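Local coordinates for protein-glutamine gamma-glutamyltransferase (Pseudomonas aeruginosa PAO1, PDB 6G49) that displays transglutaminase activity in vitro through its periplasmic domain, joining protein glutamine and lysine side chains, and is critical for the viability of the bacterium, at residues W120-T132 with R155-S167. Sequence-based numbering, arbitrary orientation.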
ATOM      1  N   TRP A 120      -4.814   9.684  -9.911  1.00 23.30           N
ATOM      2  CA  TRP A 120      -5.223   8.937  -8.737  0.66 20.15           C
ATOM      3  C   TRP A 120      -5.703   9.921  -7.677  1.00 21.02           C
ATOM      4  O   TRP A 120      -4.972  10.903  -7.425  1.00 22.87           O
ATOM      5  CB  TRP A 120      -4.064   8.082  -8.182  0.66 17.86           C
ATOM      6  CG  TRP A 120      -3.402   7.337  -9.305  0.66 18.27           C
ATOM      7  CD1 TRP A 120      -4.036   6.611 -10.272  0.66 19.22           C
ATOM      8  CD2 TRP A 120      -1.992   7.252  -9.594  0.66 19.99           C
ATOM      9  NE1 TRP A 120      -3.116   6.097 -11.150  0.66 20.83           N
ATOM     10  CE2 TRP A 120      -1.857   6.479 -10.775  0.66 20.15           C
ATOM     11  CE3 TRP A 120      -0.829   7.739  -8.986  0.66 17.63           C
ATOM     12  CZ2 TRP A 120      -0.619   6.206 -11.356  0.66 22.69           C
ATOM     13  CZ3 TRP A 120       0.396   7.514  -9.585  0.66 24.27           C
ATOM     14  CH2 TRP A 120       0.502   6.751 -10.757  0.66 23.24           C
ATOM     15  N   LEU A 121      -6.872   9.677  -7.092  1.00 21.17           N
ATOM     16  CA  LEU A 121      -7.281  10.446  -5.920  1.00 19.30           C
ATOM     17  C   LEU A 121      -6.942   9.615  -4.685  1.00 20.05           C
ATOM     18  O   LEU A 121      -7.113   8.376  -4.640  1.00 24.95           O
ATOM     19  CB  LEU A 121      -8.777  10.733  -5.988  1.00 19.87           C
ATOM     20  CG  LEU A 121      -9.274  11.563  -7.173  1.00 23.37           C
ATOM     21  CD1 LEU A 121     -10.670  12.092  -6.892  1.00 25.55           C
ATOM     22  CD2 LEU A 121      -8.337  12.656  -7.572  1.00 25.97           C
ATOM     23  N   PHE A 122      -6.475  10.303  -3.659  1.00 17.71           N
ATOM     24  CA  PHE A 122      -6.090   9.644  -2.429  1.00 18.24           C
ATOM     25  C   PHE A 122      -7.307   9.473  -1.519  1.00 19.72           C
ATOM     26  O   PHE A 122      -8.093  10.426  -1.341  1.00 21.35           O
ATOM     27  CB  PHE A 122      -5.023  10.469  -1.721  1.00 19.36           C
ATOM     28  CG  PHE A 122      -3.906  10.932  -2.604  1.00 18.94           C
ATOM     29  CD1 PHE A 122      -3.188  10.018  -3.353  1.00 20.66           C
ATOM     30  CD2 PHE A 122      -3.633  12.284  -2.778  1.00 20.55           C
ATOM     31  CE1 PHE A 122      -2.236  10.445  -4.244  1.00 20.08           C
ATOM     32  CE2 PHE A 122      -2.582  12.677  -3.578  1.00 20.72           C
ATOM     33  CZ  PHE A 122      -1.872  11.754  -4.306  1.00 20.65           C
ATOM     34  N   ALA A 123      -7.463   8.312  -0.893  1.00 17.60           N
ATOM     35  CA  ALA A 123      -8.593   8.099  -0.004  1.00 17.09           C
ATOM     36  C   ALA A 123      -8.367   6.846   0.817  1.00 20.31           C
ATOM     37  O   ALA A 123      -7.738   5.883   0.336  1.00 19.01           O
ATOM     38  CB  ALA A 123      -9.871   7.940  -0.805  1.00 19.21           C
ATOM     39  N   LEU A 124      -8.984   6.795   1.998  1.00 18.80           N
ATOM     40  CA  LEU A 124      -9.028   5.556   2.786  1.00 18.17           C
ATOM     41  C   LEU A 124      -9.888   4.528   2.046  1.00 19.25           C
ATOM     42  O   LEU A 124     -10.936   4.812   1.470  1.00 21.19           O
ATOM     43  CB  LEU A 124      -9.656   5.815   4.157  1.00 20.11           C
ATOM     44  CG  LEU A 124      -9.075   6.942   4.995  1.00 20.90           C
ATOM     45  CD1 LEU A 124      -9.933   7.112   6.233  1.00 24.12           C
ATOM     46  CD2 LEU A 124      -7.611   6.689   5.407  1.00 19.13           C
ATOM     47  N   ASP A 125      -9.404   3.281   2.044  1.00 22.54           N
ATOM     48  CA  ASP A 125     -10.151   2.170   1.441  0.50 21.67           C
ATOM     49  C   ASP A 125     -11.417   1.924   2.283  1.00 23.48           C
ATOM     50  O   ASP A 125     -11.429   2.202   3.466  1.00 22.91           O
ATOM     51  CB  ASP A 125      -9.237   0.927   1.397  0.50 22.36           C
ATOM     52  CG  ASP A 125      -9.573  -0.132   0.368  0.50 20.84           C
ATOM     53  OD1 ASP A 125     -10.003   0.225  -0.723  0.50 20.66           O
ATOM     54  OD2 ASP A 125      -9.338  -1.331   0.677  0.50 25.85           O
ATOM     55  N   VAL A 126     -12.539   1.457   1.660  1.00 22.33           N
ATOM     56  CA  VAL A 126     -12.876   1.504   0.268  1.00 21.80           C
ATOM     57  C   VAL A 126     -13.628   2.828   0.060  1.00 23.18           C
ATOM     58  O   VAL A 126     -14.603   3.114   0.797  1.00 24.02           O
ATOM     59  CB  VAL A 126     -13.768   0.323  -0.137  1.00 24.65           C
ATOM     60  CG1 VAL A 126     -14.345   0.516  -1.518  1.00 23.81           C
ATOM     61  CG2 VAL A 126     -12.987  -0.981  -0.077  1.00 24.10           C
ATOM     62  N   ALA A 127     -13.218   3.578  -0.947  1.00 20.18           N
ATOM     63  CA  ALA A 127     -13.679   4.944  -1.115  1.00 20.61           C
ATOM     64  C   ALA A 127     -14.730   5.069  -2.212  1.00 22.08           C
ATOM     65  O   ALA A 127     -14.716   4.408  -3.250  1.00 23.67           O
ATOM     66  CB  ALA A 127     -12.544   5.875  -1.449  1.00 22.91           C
ATOM     67  N   GLN A 128     -15.618   6.061  -1.977  1.00 22.63           N
ATOM     68  CA  GLN A 128     -16.528   6.646  -2.963  1.00 22.50           C
ATOM     69  C   GLN A 128     -16.375   8.179  -2.925  1.00 21.78           C
ATOM     70  O   GLN A 128     -16.099   8.713  -1.838  1.00 25.80           O
ATOM     71  CB  GLN A 128     -17.985   6.288  -2.636  1.00 26.53           C
ATOM     72  CG  GLN A 128     -18.211   4.803  -2.493  1.00 28.47           C
ATOM     73  CD  GLN A 128     -18.322   4.099  -3.811  1.00 37.33           C
ATOM     74  OE1 GLN A 128     -19.445   3.812  -4.229  1.00 38.00           O
ATOM     75  NE2 GLN A 128     -17.177   3.777  -4.448  1.00 32.49           N
ATOM     76  N   THR A 129     -16.486   8.867  -4.067  1.00 23.62           N
ATOM     77  CA  THR A 129     -16.313  10.318  -4.078  1.00 23.77           C
ATOM     78  C   THR A 129     -17.497  10.920  -4.824  1.00 26.57           C
ATOM     79  O   THR A 129     -18.268  10.214  -5.479  1.00 25.72           O
ATOM     80  CB  THR A 129     -15.014  10.810  -4.742  1.00 24.37           C
ATOM     81  OG1 THR A 129     -15.163  10.795  -6.160  1.00 26.25           O
ATOM     82  CG2 THR A 129     -13.818   9.972  -4.319  1.00 26.78           C
ATOM     83  N   ASP A 130     -17.570  12.241  -4.744  1.00 27.43           N
ATOM     84  CA  ASP A 130     -18.545  13.007  -5.514  1.00 28.79           C
ATOM     85  C   ASP A 130     -18.016  13.447  -6.886  1.00 32.33           C
ATOM     86  O   ASP A 130     -18.616  14.325  -7.543  1.00 30.16           O
ATOM     87  CB  ASP A 130     -18.958  14.240  -4.702  1.00 27.94           C
ATOM     88  CG  ASP A 130     -17.862  15.287  -4.527  1.00 31.78           C
ATOM     89  OD1 ASP A 130     -16.633  14.983  -4.614  1.00 26.40           O
ATOM     90  OD2 ASP A 130     -18.210  16.461  -4.287  1.00 31.20           O
ATOM     91  N   GLN A 131     -16.863  12.943  -7.317  1.00 24.93           N
ATOM     92  CA  GLN A 131     -16.241  13.331  -8.559  1.00 24.49           C
ATOM     93  C   GLN A 131     -16.774  12.421  -9.665  1.00 29.19           C
ATOM     94  O   GLN A 131     -16.513  11.213  -9.640  1.00 28.29           O
ATOM     95  CB  GLN A 131     -14.721  13.272  -8.454  1.00 26.95           C
ATOM     96  CG  GLN A 131     -14.143  14.190  -7.394  1.00 27.86           C
ATOM     97  CD  GLN A 131     -14.493  15.639  -7.605  1.00 32.14           C
ATOM     98  OE1 GLN A 131     -15.304  16.212  -6.841  1.00 30.24           O
ATOM     99  NE2 GLN A 131     -13.893  16.229  -8.622  1.00 24.85           N
ATOM    100  N   THR A 132     -17.479  13.004 -10.669  1.00 27.37           N
ATOM    101  CA  THR A 132     -18.153  12.183 -11.702  1.00 30.10           C
ATOM    102  C   THR A 132     -17.142  11.725 -12.767  1.00 30.14           C
ATOM    103  O   THR A 132     -17.432  10.798 -13.533  1.00 33.53           O
ATOM    104  CB  THR A 132     -19.376  12.920 -12.281  1.00 32.45           C
ATOM    105  OG1 THR A 132     -18.877  14.046 -12.982  1.00 35.86           O
ATOM    106  CG2 THR A 132     -20.325  13.405 -11.216  1.00 36.00           C
ATOM    107  N   ARG A 155     -15.034  15.379  -2.149  1.00 19.99           N
ATOM    108  CA  ARG A 155     -15.706  14.831  -0.983  1.00 21.22           C
ATOM    109  C   ARG A 155     -15.674  13.323  -1.063  1.00 22.12           C
ATOM    110  O   ARG A 155     -15.863  12.763  -2.115  1.00 24.01           O
ATOM    111  CB  ARG A 155     -17.134  15.368  -0.906  1.00 27.01           C
ATOM    112  CG  ARG A 155     -17.207  16.877  -1.074  1.00 35.48           C
ATOM    113  CD  ARG A 155     -18.597  17.410  -0.781  1.00 43.95           C
ATOM    114  NE  ARG A 155     -19.105  16.823   0.444  1.00 54.93           N
ATOM    115  CZ  ARG A 155     -19.116  17.433   1.621  1.00 72.29           C
ATOM    116  NH1 ARG A 155     -18.667  18.676   1.740  1.00 70.91           N
ATOM    117  NH2 ARG A 155     -19.590  16.799   2.681  1.00 80.04           N
ATOM    118  N   VAL A 156     -15.442  12.687   0.073  1.00 21.14           N
ATOM    119  CA  VAL A 156     -15.246  11.231   0.145  1.00 22.29           C
ATOM    120  C   VAL A 156     -16.120  10.628   1.251  1.00 22.51           C
ATOM    121  O   VAL A 156     -16.201  11.204   2.334  1.00 23.11           O
ATOM    122  CB  VAL A 156     -13.775  10.883   0.415  1.00 21.90           C
ATOM    123  CG1 VAL A 156     -13.537   9.377   0.346  1.00 21.42           C
ATOM    124  CG2 VAL A 156     -12.835  11.657  -0.532  1.00 21.72           C
ATOM    125  N   SER A 157     -16.568   9.389   0.996  1.00 21.20           N
ATOM    126  CA  SER A 157     -17.043   8.453   1.972  1.00 22.10           C
ATOM    127  C   SER A 157     -16.217   7.168   1.836  1.00 21.02           C
ATOM    128  O   SER A 157     -16.107   6.655   0.732  1.00 21.93           O
ATOM    129  CB  SER A 157     -18.509   8.113   1.755  1.00 27.49           C
ATOM    130  OG  SER A 157     -19.332   9.224   2.100  1.00 27.33           O
ATOM    131  N   SER A 158     -15.708   6.679   2.956  1.00 20.78           N
ATOM    132  CA  SER A 158     -14.929   5.409   2.968  1.00 21.17           C
ATOM    133  C   SER A 158     -15.558   4.430   3.967  1.00 23.89           C
ATOM    134  O   SER A 158     -15.947   4.805   5.066  1.00 24.59           O
ATOM    135  CB  SER A 158     -13.513   5.713   3.351  1.00 21.15           C
ATOM    136  OG  SER A 158     -12.837   6.443   2.335  1.00 21.14           O
ATOM    137  N   TRP A 159     -15.434   3.140   3.629  1.00 23.17           N
ATOM    138  CA  TRP A 159     -15.826   2.019   4.468  1.00 23.54           C
ATOM    139  C   TRP A 159     -14.616   1.131   4.712  1.00 22.94           C
ATOM    140  O   TRP A 159     -14.347   0.223   3.912  1.00 22.15           O
ATOM    141  CB  TRP A 159     -16.901   1.215   3.741  1.00 27.81           C
ATOM    142  CG  TRP A 159     -18.246   1.876   3.760  1.00 27.59           C
ATOM    143  CD1 TRP A 159     -19.267   1.623   4.642  1.00 30.09           C
ATOM    144  CD2 TRP A 159     -18.716   2.905   2.873  1.00 27.40           C
ATOM    145  NE1 TRP A 159     -20.319   2.463   4.387  1.00 31.76           N
ATOM    146  CE2 TRP A 159     -20.038   3.225   3.281  1.00 30.88           C
ATOM    147  CE3 TRP A 159     -18.200   3.548   1.740  1.00 27.59           C
ATOM    148  CZ2 TRP A 159     -20.799   4.187   2.618  1.00 31.22           C
ATOM    149  CZ3 TRP A 159     -18.957   4.512   1.094  1.00 29.25           C
ATOM    150  CH2 TRP A 159     -20.229   4.841   1.550  1.00 28.26           C
ATOM    151  N   PRO A 160     -13.833   1.399   5.762  1.00 24.32           N
ATOM    152  CA  PRO A 160     -12.578   0.690   5.973  1.00 23.27           C
ATOM    153  C   PRO A 160     -12.793  -0.817   6.207  1.00 25.15           C
ATOM    154  O   PRO A 160     -11.866  -1.600   5.987  1.00 25.88           O
ATOM    155  CB  PRO A 160     -12.015   1.347   7.226  1.00 26.95           C
ATOM    156  CG  PRO A 160     -12.572   2.757   7.159  1.00 29.94           C
ATOM    157  CD  PRO A 160     -13.999   2.538   6.687  1.00 25.59           C
ATOM    158  N   GLN A 161     -13.980  -1.180   6.699  1.00 25.76           N
ATOM    159  CA  GLN A 161     -14.318  -2.621   7.011  1.00 25.64           C
ATOM    160  C   GLN A 161     -15.028  -3.303   5.852  1.00 28.38           C
ATOM    161  O   GLN A 161     -15.496  -4.436   6.005  1.00 27.07           O
ATOM    162  CB  GLN A 161     -15.160  -2.672   8.287  1.00 29.24           C
ATOM    163  CG  GLN A 161     -14.377  -2.194   9.483  1.00 34.47           C
ATOM    164  CD  GLN A 161     -15.139  -2.298  10.783  1.00 43.45           C
ATOM    165  OE1 GLN A 161     -16.170  -2.952  10.882  1.00 45.68           O
ATOM    166  NE2 GLN A 161     -14.608  -1.647  11.794  1.00 43.89           N
ATOM    167  N   ALA A 162     -15.119  -2.653   4.681  1.00 23.99           N
ATOM    168  CA  ALA A 162     -15.816  -3.228   3.543  1.00 25.68           C
ATOM    169  C   ALA A 162     -15.211  -4.591   3.197  1.00 29.34           C
ATOM    170  O   ALA A 162     -14.020  -4.815   3.380  1.00 24.92           O
ATOM    171  CB  ALA A 162     -15.732  -2.326   2.337  1.00 28.14           C
ATOM    172  N   LEU A 163     -16.072  -5.536   2.793  1.00 27.02           N
ATOM    173  CA  LEU A 163     -15.602  -6.838   2.278  1.00 24.74           C
ATOM    174  C   LEU A 163     -15.220  -6.651   0.815  1.00 27.03           C
ATOM    175  O   LEU A 163     -15.994  -6.166   0.018  1.00 27.52           O
ATOM    176  CB  LEU A 163     -16.745  -7.842   2.440  1.00 26.98           C
ATOM    177  CG  LEU A 163     -16.493  -9.253   1.938  1.00 30.06           C
ATOM    178  CD1 LEU A 163     -15.355  -9.888   2.695  1.00 31.69           C
ATOM    179  CD2 LEU A 163     -17.770 -10.089   2.119  1.00 36.07           C
ATOM    180  N   ARG A 164     -13.991  -7.023   0.496  1.00 25.37           N
ATOM    181  CA  ARG A 164     -13.476  -6.847  -0.840  1.00 23.68           C
ATOM    182  C   ARG A 164     -13.207  -8.112  -1.622  1.00 23.71           C
ATOM    183  O   ARG A 164     -12.339  -8.889  -1.280  1.00 24.28           O
ATOM    184  CB  ARG A 164     -12.197  -6.022  -0.785  1.00 27.50           C
ATOM    185  CG  ARG A 164     -12.311  -4.784   0.072  1.00 31.18           C
ATOM    186  CD  ARG A 164     -11.106  -3.897  -0.102  1.00 40.72           C
ATOM    187  NE  ARG A 164     -10.050  -4.243   0.832  1.00 35.25           N
ATOM    188  CZ  ARG A 164      -8.774  -4.291   0.503  1.00 33.27           C
ATOM    189  NH1 ARG A 164      -8.430  -4.019  -0.742  1.00 36.15           N
ATOM    190  NH2 ARG A 164      -7.859  -4.615   1.406  1.00 29.63           N
ATOM    191  N   GLU A 165     -13.973  -8.281  -2.686  1.00 25.69           N
ATOM    192  CA  GLU A 165     -13.815  -9.379  -3.604  1.00 28.02           C
ATOM    193  C   GLU A 165     -13.761 -10.735  -2.877  1.00 30.13           C
ATOM    194  O   GLU A 165     -12.793 -11.484  -3.008  1.00 29.17           O
ATOM    195  CB  GLU A 165     -12.568  -9.142  -4.468  1.00 29.17           C
ATOM    196  CG  GLU A 165     -12.812  -9.315  -5.915  1.00 33.11           C
ATOM    197  CD  GLU A 165     -11.625  -9.293  -6.863  1.00 40.88           C
ATOM    198  OE1 GLU A 165     -10.531  -8.757  -6.512  1.00 25.78           O
ATOM    199  OE2 GLU A 165     -11.808  -9.825  -7.966  1.00 33.02           O
ATOM    200  N   SER A 166     -14.824 -11.117  -2.166  1.00 25.42           N
ATOM    201  CA  SER A 166     -14.870 -12.402  -1.495  1.00 29.90           C
ATOM    202  C   SER A 166     -14.716 -13.556  -2.504  1.00 31.04           C
ATOM    203  O   SER A 166     -14.176 -14.584  -2.133  1.00 33.33           O
ATOM    204  CB  SER A 166     -16.117 -12.552  -0.652  1.00 33.79           C
ATOM    205  OG  SER A 166     -17.236 -12.424  -1.483  1.00 34.47           O
ATOM    206  N   SER A 167     -15.227 -13.381  -3.729  1.00 29.44           N
ATOM    207  CA  SER A 167     -14.951 -14.229  -4.902  1.00 29.53           C
ATOM    208  C   SER A 167     -14.110 -13.452  -5.903  1.00 25.07           C
ATOM    209  O   SER A 167     -14.467 -12.366  -6.260  1.00 30.62           O
ATOM    210  CB  SER A 167     -16.234 -14.661  -5.600  1.00 35.37           C
ATOM    211  OG  SER A 167     -16.900 -15.537  -4.746  1.00 37.64           O
TER
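An antiparallel strand pair at the margin of a six-stranded sheet joins Gln128 to Ser157: Gln128 N reaches Ser157 O at 2.8 Å, and Ser157 N returns a bond to Gln128 O. The outermost strand, 127-129, runs along strand 152-158. Ala127 faces Ser158 and Thr129 faces Val156 in the flanking non-hydrogen-bonded pairs. Their side chains lie on one sheet face, against which Ala123 packs from strand 120-124 of the ten-stranded sheet: Val156 CG1 lies 4.1 Å from the CB of both Ala123 and Ala127. Gln128 and Ser157 occupy the other face, where Gln128 CG meets Trp159 CZ3 at 3.7 Å. Bent at chi2 (-79°), the Gln128 chain brings NE2 back onto Ala127 O, in the amide plane; Glu95 also accepts from NE2.

Both segments belong to the TgpA N-terminal family region of the periplasmic part. Past the strand end, Trp159 N binds Val126 O, which sits at the edge of the indole, in its plane. Trp159 O takes Val126 N and Ala162 N from opposite faces of its carbonyl plane, linking the cis Asp125-Val126 peptide to the type I turn 159-162. The buried Ser158 OG donates to Leu124 O at 2.6 Å and also bonds Tyr109. In one of its two conformers, Asp125 OD2 stands over one face of the Arg164 guanidinium, 3.0 Å from NE, a salt bridge of charge alone. Glu291 pairs with Arg164 NH1, while Val126 CG2 packs against Arg164 CD at 3.5 Å. At the other end, Asp130 OD1 receives Arg155 N from above the carboxylate plane (3.0 Å).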